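PDB 5IM2: twin-arginine translocation pathway signal from Rhodoferax ferrireducens, which probably captures benzoate or related aromatic carboxylates outside the cytoplasmic membrane and hands them to a TRAP transporter for uptake. Local coordinates for residues K52-M57 against A98-Q103. Residues are numbered along the deposited sequence; the frame is centred on the assembly and turned at random.
With BEZ (benzoic acid), chain B.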
ATOM      1  N   LYS A  52     -21.551  -5.499   1.430  1.00 20.65           N
ATOM      2  CA  LYS A  52     -20.694  -5.571   2.604  1.00 23.33           C
ATOM      3  C   LYS A  52     -19.261  -5.213   2.233  1.00 26.93           C
ATOM      4  O   LYS A  52     -18.672  -5.826   1.334  1.00 24.35           O
ATOM      5  CB  LYS A  52     -20.737  -6.964   3.216  1.00 24.64           C
ATOM      6  CG  LYS A  52     -22.098  -7.327   3.736  1.00 30.97           C
ATOM      7  CD  LYS A  52     -22.048  -8.706   4.414  1.00 39.68           C
ATOM      8  CE  LYS A  52     -23.434  -9.244   4.702  1.00 55.49           C
ATOM      9  NZ  LYS A  52     -23.602 -10.582   4.072  1.00 62.45           N
ATOM     10  N   PHE A  53     -18.705  -4.239   2.951  1.00 22.17           N
ATOM     11  CA  PHE A  53     -17.337  -3.740   2.765  1.00 22.51           C
ATOM     12  C   PHE A  53     -16.521  -4.074   4.017  1.00 24.24           C
ATOM     13  O   PHE A  53     -16.974  -3.812   5.132  1.00 21.33           O
ATOM     14  CB  PHE A  53     -17.386  -2.230   2.527  1.00 21.06           C
ATOM     15  CG  PHE A  53     -16.052  -1.580   2.255  1.00 21.64           C
ATOM     16  CD1 PHE A  53     -15.160  -1.304   3.281  1.00 19.18           C
ATOM     17  CD2 PHE A  53     -15.737  -1.150   0.978  1.00 31.15           C
ATOM     18  CE1 PHE A  53     -13.962  -0.672   3.036  1.00 22.29           C
ATOM     19  CE2 PHE A  53     -14.526  -0.521   0.725  1.00 36.17           C
ATOM     20  CZ  PHE A  53     -13.630  -0.298   1.769  1.00 25.19           C
ATOM     21  N   HIS A  54     -15.337  -4.687   3.848  1.00 20.10           N
ATOM     22  CA  HIS A  54     -14.503  -5.099   4.974  1.00 17.08           C
ATOM     23  C   HIS A  54     -13.061  -4.668   4.757  1.00 18.11           C
ATOM     24  O   HIS A  54     -12.527  -4.836   3.658  1.00 19.34           O
ATOM     25  CB  HIS A  54     -14.537  -6.649   5.156  1.00 19.50           C
ATOM     26  CG  HIS A  54     -14.137  -7.148   6.510  1.00 23.38           C
ATOM     27  ND1 HIS A  54     -13.728  -8.449   6.705  1.00 23.20           N
ATOM     28  CD2 HIS A  54     -14.149  -6.575   7.738  1.00 21.48           C
ATOM     29  CE1 HIS A  54     -13.453  -8.643   7.982  1.00 23.12           C
ATOM     30  NE2 HIS A  54     -13.695  -7.518   8.631  1.00 20.41           N
ATOM     31  N   THR A  55     -12.410  -4.187   5.817  1.00 18.22           N
ATOM     32  CA  THR A  55     -10.985  -3.876   5.744  1.00 16.05           C
ATOM     33  C   THR A  55     -10.388  -3.885   7.141  1.00 16.12           C
ATOM     34  O   THR A  55     -11.083  -4.092   8.143  1.00 17.79           O
ATOM     35  CB  THR A  55     -10.771  -2.517   5.051  1.00 16.96           C
ATOM     36  OG1 THR A  55      -9.376  -2.263   4.849  1.00 17.71           O
ATOM     37  CG2 THR A  55     -11.357  -1.376   5.866  1.00 18.84           C
ATOM     38  N   PHE A  56      -9.081  -3.641   7.205  1.00 22.49           N
ATOM     39  CA  PHE A  56      -8.312  -3.770   8.438  1.00 18.46           C
ATOM     40  C   PHE A  56      -7.993  -2.419   9.079  1.00 20.48           C
ATOM     41  O   PHE A  56      -7.459  -2.375  10.204  1.00 18.73           O
ATOM     42  CB  PHE A  56      -7.008  -4.557   8.148  1.00 16.45           C
ATOM     43  CG  PHE A  56      -6.069  -3.835   7.205  1.00 15.68           C
ATOM     44  CD1 PHE A  56      -5.109  -2.962   7.688  1.00 15.97           C
ATOM     45  CD2 PHE A  56      -6.136  -4.026   5.836  1.00 16.50           C
ATOM     46  CE1 PHE A  56      -4.266  -2.284   6.829  1.00 17.37           C
ATOM     47  CE2 PHE A  56      -5.287  -3.339   4.973  1.00 18.43           C
ATOM     48  CZ  PHE A  56      -4.342  -2.483   5.480  1.00 15.83           C
ATOM     49  N   MET A  57      -8.360  -1.312   8.415  1.00 18.62           N
ATOM     50  CA  MET A  57      -8.083   0.021   8.923  1.00 17.60           C
ATOM     51  C   MET A  57      -8.955   0.327  10.132  1.00 20.46           C
ATOM     52  O   MET A  57     -10.107  -0.103  10.220  1.00 23.98           O
ATOM     53  CB  MET A  57      -8.345   1.071   7.842  1.00 16.37           C
ATOM     54  CG  MET A  57      -7.465   0.936   6.603  1.00 17.06           C
ATOM     55  SD  MET A  57      -5.692   0.903   6.960  1.00 19.17           S
ATOM     56  CE  MET A  57      -5.431   2.550   7.637  1.00 27.93           C
ATOM     57  N   ALA A  98      -4.553 -10.732   5.973  1.00 17.28           N
ATOM     58  CA  ALA A  98      -4.191 -11.563   4.838  1.00 20.61           C
ATOM     59  C   ALA A  98      -5.381 -12.294   4.235  1.00 18.69           C
ATOM     60  O   ALA A  98      -5.312 -12.706   3.068  1.00 24.95           O
ATOM     61  CB  ALA A  98      -3.142 -12.580   5.264  1.00 21.11           C
ATOM     62  N   GLN A  99      -6.451 -12.501   5.002  1.00 20.82           N
ATOM     63  CA  GLN A  99      -7.634 -13.225   4.539  1.00 15.92           C
ATOM     64  C   GLN A  99      -8.660 -12.350   3.813  1.00 18.31           C
ATOM     65  O   GLN A  99      -9.619 -12.897   3.257  1.00 17.55           O
ATOM     66  CB  GLN A  99      -8.285 -13.942   5.730  1.00 17.18           C
ATOM     67  CG  GLN A  99      -7.394 -15.105   6.292  1.00 27.61           C
ATOM     68  CD  GLN A  99      -7.641 -15.420   7.788  1.00 33.93           C
ATOM     69  OE1 GLN A  99      -8.667 -15.046   8.361  1.00 28.39           O
ATOM     70  NE2 GLN A  99      -6.688 -16.119   8.416  1.00 37.58           N
ATOM     71  N   LEU A 100      -8.471 -11.024   3.772  1.00 17.48           N
ATOM     72  CA  LEU A 100      -9.477 -10.136   3.174  1.00 14.88           C
ATOM     73  C   LEU A 100      -9.769 -10.505   1.733  1.00 14.79           C
ATOM     74  O   LEU A 100     -10.937 -10.652   1.339  1.00 18.29           O
ATOM     75  CB  LEU A 100      -9.029  -8.677   3.272  1.00 17.91           C
ATOM     76  CG  LEU A 100      -9.266  -8.038   4.645  1.00 18.78           C
ATOM     77  CD1 LEU A 100      -8.461  -6.761   4.762  1.00 16.14           C
ATOM     78  CD2 LEU A 100     -10.744  -7.780   4.977  1.00 20.79           C
ATOM     79  N   TYR A 101      -8.720 -10.682   0.926  1.00 17.23           N
ATOM     80  CA  TYR A 101      -8.936 -10.949  -0.495  1.00 17.03           C
ATOM     81  C   TYR A 101      -9.828 -12.173  -0.696  1.00 17.84           C
ATOM     82  O   TYR A 101     -10.820 -12.111  -1.425  1.00 20.95           O
ATOM     83  CB  TYR A 101      -7.593 -11.101  -1.218  1.00 16.92           C
ATOM     84  CG  TYR A 101      -7.740 -11.177  -2.709  1.00 19.36           C
ATOM     85  CD1 TYR A 101      -7.791 -10.018  -3.480  1.00 18.47           C
ATOM     86  CD2 TYR A 101      -7.880 -12.407  -3.345  1.00 20.44           C
ATOM     87  CE1 TYR A 101      -7.957 -10.093  -4.845  1.00 22.13           C
ATOM     88  CE2 TYR A 101      -8.041 -12.493  -4.709  1.00 17.13           C
ATOM     89  CZ  TYR A 101      -8.077 -11.326  -5.453  1.00 20.34           C
ATOM     90  OH  TYR A 101      -8.248 -11.433  -6.824  1.00 23.85           O
ATOM     91  N   ASP A 102      -9.529 -13.280  -0.007  1.00 19.35           N
ATOM     92  CA  ASP A 102     -10.329 -14.494  -0.138  1.00 17.35           C
ATOM     93  C   ASP A 102     -11.747 -14.324   0.389  1.00 19.56           C
ATOM     94  O   ASP A 102     -12.659 -15.024  -0.076  1.00 21.63           O
ATOM     95  CB  ASP A 102      -9.625 -15.658   0.558  1.00 22.66           C
ATOM     96  CG  ASP A 102      -8.481 -16.193  -0.270  1.00 35.84           C
ATOM     97  OD1 ASP A 102      -8.658 -16.242  -1.507  1.00 41.48           O
ATOM     98  OD2 ASP A 102      -7.408 -16.500   0.293  1.00 38.60           O
ATOM     99  N   GLN A 103     -11.966 -13.426   1.356  1.00 20.17           N
ATOM    100  CA  GLN A 103     -13.331 -13.180   1.811  1.00 22.96           C
ATOM    101  C   GLN A 103     -14.180 -12.566   0.706  1.00 19.84           C
ATOM    102  O   GLN A 103     -15.369 -12.896   0.574  1.00 22.49           O
ATOM    103  CB  GLN A 103     -13.354 -12.270   3.034  1.00 22.37           C
ATOM    104  CG  GLN A 103     -12.866 -12.916   4.316  1.00 26.23           C
ATOM    105  CD  GLN A 103     -12.716 -11.931   5.466  1.00 31.22           C
ATOM    106  OE1 GLN A 103     -12.933 -10.717   5.314  1.00 27.64           O
ATOM    107  NE2 GLN A 103     -12.307 -12.449   6.626  1.00 30.12           N
TER
HETATM  108  C   BEZ B 401       1.150  -1.013   5.912  1.00 12.40           C
HETATM  109  O1  BEZ B 401       2.374  -0.701   5.869  1.00 13.97           O
HETATM  110  O2  BEZ B 401       0.824  -2.185   6.216  1.00 17.04           O
HETATM  111  C1  BEZ B 401       0.101   0.021   5.634  1.00 13.02           C
HETATM  112  C2  BEZ B 401      -1.245  -0.332   5.667  1.00 15.01           C
HETATM  113  C3  BEZ B 401      -2.204   0.656   5.437  1.00 15.09           C
HETATM  114  C4  BEZ B 401      -1.807   1.952   5.158  1.00 11.97           C
HETATM  115  C5  BEZ B 401      -0.469   2.292   5.102  1.00 16.58           C
HETATM  116  C6  BEZ B 401       0.499   1.311   5.344  1.00 16.22           C
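H54 on strand 49-55 and F56 just beyond it pack against L100 on helix 100-106, and H54 also meets Q103, a helix-on-sheet contact in one α/β lobe of this two-lobed TRAP solute-binding protein. From CB outward, the H54 side chain crosses L100 at about a right angle: CB lies 4.0 Å from L100 CD2, CG is slightly closer, and ND1 comes to 3.5 Å of the same methyl. With CG anti to the backbone N (chi1 -160°), the imidazole reaches the helix, where ND1 donates to Q103 OE1 at 2.8 Å; CE1 lies 3.4 Å from the same OE1. The bond is moderately bent, with an N-H...O angle of 151°; OE1 sits close to the ring plane, and ring and amide are almost coplanar, 11° apart. Q103 NE2 bonds to G94 O, which helps fix the amide's rotation. A leucine in place of H54 would probably leave Q103 OE1 without this donor, and the amide with one fewer bond to fix its rotation. The other L100 methyl, CD1, meets the F56 ring edge at CD2, 3.7 Å away. F56 thus joins helix to benzoate pocket: elsewhere on its edge, CZ lies 3.8 Å from benzoate C2, in the F56 ring plane.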